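Local coordinates for protein esterase E25 (Uncultured bacterium, PDB 4Q05) that probably hydrolyses the ester bonds of carboxylic esters as a dimeric alpha/beta-hydrolase of the GTSAG motif subfamily of the bacterial hormone-sensitive lipase family, at residues A[109-114]-A[188-193]; A[78-83]-A[260-265]. All coordinates share one frame; numbering follows the deposited sequence. Where two conformers were deposited one is given.

The two contacts sit in different parts of the esterase, their centres about 30 Å apart and their nearest atoms about 18 Å apart, and they share no helix or strand. In chain order the segments run 78-83, 109-114, 188-193 and 260-265, so that contact 2 brackets contact 1 in the sequence. Contact 1 belongs to the central mixed sheet, where the end of edge strand 105-111 and the turn after it meet helix 179-194. Contact 2 joins helix 77-88, which precedes all eight strands of that sheet, to helix 262-271, inserted between strands 229-235 and 294-299, probably as part of the cap of this lipase family.

Contact 1 (A[109-114]-A[188-193]); sequences GVIEGV and YQHLLK
His190 of helix 179-194 packs against Ile111 and Glu112 at the beta hairpin formed by strands 105-111 and 114-120, at the margin of the alpha/beta-hydrolase sheet. The hairpin closes in a type I' turn from Ile111 to Val114, held by paired backbone bonds, Ile111 N to Val114 O and Val114 N to Ile111 O, both 2.8 Å.

From the helix, His190 CB already lies 3.8 Å from Ile111 CG2. The chi1 of 171° sets CG opposite the backbone N and extends the ring toward the hairpin, where the same methyl is 3.6 Å from CG and 3.5 Å from CD2. On the other branch of the ring, ND1 approaches Glu112 CG at 4.0 Å, while NE2, at the far end, is 4.1 Å from Ile111 CG2. Ile111 CG2 and Glu112 CG both lie on the same side of the imidazole plane, the first by CG and CD2, the second by ND1, and both side chains cross that of His190 at about a right angle. Ile111 is buried and also touches Leu165 of strand 164-168, which places this methyl at the border of the core. An alanine in place of His190 would probably leave Ile111 CG2 without its ring partner and Glu112 CG with less to rest on. The Glu112 carboxylate is tilted only 22° from the imidazole plane, with OE2 4.0 Å from His190 ND1, too long for a hydrogen bond.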
loop_
_atom_site.group_PDB
_atom_site.type_symbol
_atom_site.label_atom_id
_atom_site.label_comp_id
_atom_site.label_asym_id
_atom_site.label_seq_id
_atom_site.Cartn_x
_atom_site.Cartn_y
_atom_site.Cartn_z
ATOM N N GLY A 109 15.701 8.637 31.351
ATOM C CA GLY A 109 16.728 9.641 31.516
ATOM C C GLY A 109 16.196 10.987 31.084
ATOM O O GLY A 109 15.028 11.121 30.727
ATOM N N VAL A 110 17.050 11.994 31.125
ATOM C CA VAL A 110 16.645 13.327 30.701
ATOM C C VAL A 110 17.731 13.910 29.814
ATOM O O VAL A 110 18.922 13.796 30.107
ATOM C CB VAL A 110 16.381 14.263 31.908
ATOM C CG1 VAL A 110 15.910 15.620 31.419
ATOM C CG2 VAL A 110 15.338 13.659 32.820
ATOM N N ILE A 111 17.313 14.504 28.710
ATOM C CA ILE A 111 18.240 15.151 27.803
ATOM C C ILE A 111 17.781 16.582 27.654
ATOM O O ILE A 111 16.684 16.836 27.147
ATOM C CB ILE A 111 18.255 14.458 26.435
ATOM C CG1 ILE A 111 18.898 13.076 26.567
ATOM C CG2 ILE A 111 19.012 15.310 25.399
ATOM C CD1 ILE A 111 19.056 12.360 25.257
ATOM N N GLU A 112 18.589 17.516 28.146
ATOM C CA GLU A 112 18.240 18.929 28.073
ATOM C C GLU A 112 16.825 19.164 28.571
ATOM O O GLU A 112 16.045 19.878 27.948
ATOM C CB GLU A 112 18.395 19.433 26.637
ATOM C CG GLU A 112 19.832 19.340 26.158
ATOM C CD GLU A 112 20.739 20.242 26.981
ATOM O OE1 GLU A 112 20.354 21.412 27.174
ATOM O OE2 GLU A 112 21.811 19.783 27.444
ATOM N N GLY A 113 16.490 18.537 29.693
ATOM C CA GLY A 113 15.201 18.755 30.315
ATOM C C GLY A 113 14.090 17.905 29.718
ATOM O O GLY A 113 12.974 17.911 30.226
ATOM N N VAL A 114 14.385 17.185 28.636
ATOM C CA VAL A 114 13.371 16.339 27.981
ATOM C C VAL A 114 13.420 14.899 28.500
ATOM O O VAL A 114 14.479 14.270 28.534
ATOM C CB VAL A 114 13.520 16.306 26.429
ATOM C CG1 VAL A 114 12.413 15.434 25.794
ATOM C CG2 VAL A 114 13.490 17.719 25.842
ATOM N N TYR A 188 16.962 16.217 19.432
ATOM C CA TYR A 188 17.682 16.062 18.169
ATOM C C TYR A 188 18.920 16.971 18.101
ATOM O O TYR A 188 20.008 16.521 17.744
ATOM C CB TYR A 188 16.763 16.342 16.981
ATOM C CG TYR A 188 17.403 16.043 15.648
ATOM C CD1 TYR A 188 17.547 14.729 15.209
ATOM C CD2 TYR A 188 17.863 17.069 14.831
ATOM C CE1 TYR A 188 18.136 14.443 13.993
ATOM C CE2 TYR A 188 18.448 16.795 13.611
ATOM C CZ TYR A 188 18.575 15.477 13.195
ATOM O OH TYR A 188 19.157 15.187 11.981
ATOM N N GLN A 189 18.749 18.248 18.437
ATOM C CA GLN A 189 19.882 19.174 18.416
ATOM C C GLN A 189 20.997 18.687 19.315
ATOM O O GLN A 189 22.168 18.721 18.942
ATOM C CB GLN A 189 19.457 20.580 18.840
ATOM C CG GLN A 189 18.800 21.376 17.723
ATOM C CD GLN A 189 19.456 22.739 17.499
ATOM O OE1 GLN A 189 19.450 23.604 18.391
ATOM N NE2 GLN A 189 20.027 22.936 16.305
ATOM N N HIS A 190 20.633 18.229 20.508
ATOM C CA HIS A 190 21.625 17.711 21.435
ATOM C C HIS A 190 22.405 16.568 20.812
ATOM O O HIS A 190 23.627 16.510 20.922
ATOM C CB HIS A 190 20.974 17.255 22.735
ATOM C CG HIS A 190 21.906 16.525 23.652
ATOM N ND1 HIS A 190 22.773 17.176 24.502
ATOM C CD2 HIS A 190 22.109 15.199 23.852
ATOM C CE1 HIS A 190 23.470 16.287 25.188
ATOM N NE2 HIS A 190 23.083 15.079 24.814
ATOM N N LEU A 191 21.694 15.659 20.153
ATOM C CA LEU A 191 22.337 14.511 19.538
ATOM C C LEU A 191 23.341 14.911 18.460
ATOM O O LEU A 191 24.409 14.311 18.360
ATOM C CB LEU A 191 21.287 13.543 18.971
ATOM C CG LEU A 191 20.402 12.876 20.025
ATOM C CD1 LEU A 191 19.244 12.142 19.367
ATOM C CD2 LEU A 191 21.231 11.928 20.894
ATOM N N LEU A 192 22.999 15.920 17.659
ATOM C CA LEU A 192 23.913 16.405 16.627
ATOM C C LEU A 192 25.196 17.004 17.207
ATOM O O LEU A 192 26.228 17.001 16.542
ATOM C CB LEU A 192 23.240 17.427 15.715
ATOM C CG LEU A 192 22.120 16.902 14.812
ATOM C CD1 LEU A 192 22.095 17.640 13.492
ATOM C CD2 LEU A 192 22.273 15.418 14.578
ATOM N N LYS A 193 25.132 17.525 18.432
ATOM C CA LYS A 193 26.340 17.973 19.125
ATOM C C LYS A 193 27.258 16.782 19.376
ATOM O O LYS A 193 28.475 16.936 19.497
ATOM C CB LYS A 193 25.999 18.649 20.463
ATOM C CG LYS A 193 25.661 20.134 20.366
ATOM C CD LYS A 193 25.231 20.736 21.725
ATOM C CE LYS A 193 26.399 20.901 22.711
ATOM N NZ LYS A 193 26.502 19.807 23.737
#

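Contact 2 (A[78-83]-A[260-265]); sequences SEWRAA and DGFLEA
The rings of Trp80 and Phe262 meet at a slant, with the six-membered ring of the indole and the phenyl plane inclined at 54° and their centroids 5.6 Å apart. The two rings approach through one corner each, Trp80 CZ3 lying 3.5 Å from Phe262 CE1. With CG anti to the backbone N (chi1 180°), Phe262 reaches out from the first turn of its helix toward helix 77-88, and CE1 also comes within 4.4 Å of Ala83 CB. Helix 77-88 thus sends a long aromatic side chain to the N-terminal end of helix 262-271, where Gly261 occupies the N-cap position, an arrangement consistent with the cap that N-terminal helices and a later insertion form over the hydrolase core in this family. Farther round the rim of the indole, CZ2 and CH2 meet Ala265, one helical turn after the N-cap: Trp80 CZ2 is 3.8 Å from Ala265 CB and 3.6 Å from Ala265 O. Farther along the same helix, Ala266 and Leu269 also touch Trp80, and Pro74 lies against both Trp80 and Ala83. At the start of the later helix, Ala265 N donates to Gly261 O at 3.0 Å.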
loop_
_atom_site.group_PDB
_atom_site.type_symbol
_atom_site.label_atom_id
_atom_site.label_comp_id
_atom_site.label_asym_id
_atom_site.label_seq_id
_atom_site.Cartn_x
_atom_site.Cartn_y
_atom_site.Cartn_z
ATOM N N SER A 78 -9.656 18.443 32.994
ATOM C CA SER A 78 -9.854 17.359 33.941
ATOM C C SER A 78 -10.437 16.105 33.263
ATOM O O SER A 78 -10.041 14.973 33.559
ATOM C CB SER A 78 -10.739 17.832 35.098
ATOM O OG SER A 78 -10.971 16.771 35.998
ATOM N N GLU A 79 -11.378 16.300 32.353
ATOM C CA GLU A 79 -11.904 15.176 31.586
ATOM C C GLU A 79 -10.825 14.591 30.671
ATOM O O GLU A 79 -10.770 13.379 30.462
ATOM C CB GLU A 79 -13.132 15.599 30.781
ATOM C CG GLU A 79 -14.361 15.856 31.644
ATOM C CD GLU A 79 -15.462 16.568 30.889
ATOM O OE1 GLU A 79 -15.181 17.105 29.794
ATOM O OE2 GLU A 79 -16.608 16.587 31.388
ATOM N N TRP A 80 -9.965 15.449 30.129
ATOM C CA TRP A 80 -8.853 14.953 29.326
ATOM C C TRP A 80 -7.945 14.066 30.159
ATOM O O TRP A 80 -7.643 12.946 29.760
ATOM C CB TRP A 80 -8.055 16.095 28.693
ATOM C CG TRP A 80 -8.632 16.499 27.385
ATOM C CD1 TRP A 80 -9.278 17.659 27.100
ATOM C CD2 TRP A 80 -8.663 15.710 26.191
ATOM N NE1 TRP A 80 -9.689 17.659 25.782
ATOM C CE2 TRP A 80 -9.324 16.472 25.203
ATOM C CE3 TRP A 80 -8.184 14.438 25.855
ATOM C CZ2 TRP A 80 -9.526 16.006 23.899
ATOM C CZ3 TRP A 80 -8.375 13.975 24.548
ATOM C CH2 TRP A 80 -9.052 14.758 23.591
ATOM N N ARG A 81 -7.509 14.559 31.315
ATOM C CA ARG A 81 -6.630 13.774 32.171
ATOM C C ARG A 81 -7.244 12.404 32.474
ATOM O O ARG A 81 -6.545 11.395 32.489
ATOM C CB ARG A 81 -6.286 14.535 33.457
ATOM C CG ARG A 81 -5.414 15.777 33.221
ATOM C CD ARG A 81 -4.839 16.328 34.526
ATOM N NE ARG A 81 -5.883 16.838 35.412
ATOM C CZ ARG A 81 -6.297 18.102 35.433
ATOM N NH1 ARG A 81 -5.754 18.996 34.616
ATOM N NH2 ARG A 81 -7.254 18.475 36.274
ATOM N N ALA A 82 -8.554 12.372 32.691
ATOM C CA ALA A 82 -9.243 11.112 32.966
ATOM C C ALA A 82 -9.287 10.198 31.744
ATOM O O ALA A 82 -9.030 8.994 31.848
ATOM C CB ALA A 82 -10.657 11.371 33.480
ATOM N N ALA A 83 -9.640 10.759 30.588
ATOM C CA ALA A 83 -9.684 9.971 29.359
ATOM C C ALA A 83 -8.311 9.364 29.097
ATOM O O ALA A 83 -8.183 8.184 28.772
ATOM C CB ALA A 83 -10.109 10.840 28.182
ATOM N N ASP A 260 -14.457 10.143 14.366
ATOM C CA ASP A 260 -15.432 10.960 15.087
ATOM C C ASP A 260 -15.347 10.726 16.580
ATOM O O ASP A 260 -15.072 9.619 17.019
ATOM C CB ASP A 260 -16.861 10.654 14.635
ATOM C CG ASP A 260 -17.045 10.771 13.128
ATOM O OD1 ASP A 260 -16.368 11.611 12.485
ATOM O OD2 ASP A 260 -17.881 10.015 12.595
ATOM N N GLY A 261 -15.614 11.772 17.352
ATOM C CA GLY A 261 -15.555 11.681 18.797
ATOM C C GLY A 261 -14.147 11.939 19.301
ATOM O O GLY A 261 -13.588 13.026 19.111
ATOM N N PHE A 262 -13.570 10.929 19.941
ATOM C CA PHE A 262 -12.288 11.086 20.609
ATOM C C PHE A 262 -11.161 11.575 19.706
ATOM O O PHE A 262 -10.459 12.541 20.033
ATOM C CB PHE A 262 -11.862 9.794 21.300
ATOM C CG PHE A 262 -10.549 9.918 21.996
ATOM C CD1 PHE A 262 -10.464 10.545 23.226
ATOM C CD2 PHE A 262 -9.388 9.466 21.398
ATOM C CE1 PHE A 262 -9.246 10.690 23.867
ATOM C CE2 PHE A 262 -8.166 9.611 22.033
ATOM C CZ PHE A 262 -8.100 10.229 23.277
ATOM N N LEU A 263 -10.971 10.909 18.572
ATOM C CA LEU A 263 -9.818 11.220 17.740
ATOM C C LEU A 263 -9.897 12.662 17.280
ATOM O O LEU A 263 -8.930 13.399 17.388
ATOM C CB LEU A 263 -9.725 10.274 16.543
ATOM C CG LEU A 263 -8.532 10.520 15.625
ATOM C CD1 LEU A 263 -7.231 10.563 16.440
ATOM C CD2 LEU A 263 -8.455 9.465 14.504
ATOM N N GLU A 264 -11.060 13.078 16.794
ATOM C CA GLU A 264 -11.200 14.468 16.381
ATOM C C GLU A 264 -10.926 15.427 17.544
ATOM O O GLU A 264 -10.267 16.451 17.378
ATOM C CB GLU A 264 -12.584 14.746 15.776
ATOM C CG GLU A 264 -12.742 16.226 15.452
ATOM C CD GLU A 264 -14.014 16.571 14.699
ATOM O OE1 GLU A 264 -14.882 15.687 14.527
ATOM O OE2 GLU A 264 -14.133 17.744 14.279
ATOM N N ALA A 265 -11.433 15.087 18.723
ATOM C CA ALA A 265 -11.223 15.921 19.900
ATOM C C ALA A 265 -9.735 16.029 20.195
ATOM O O ALA A 265 -9.226 17.121 20.473
ATOM C CB ALA A 265 -11.966 15.348 21.099
#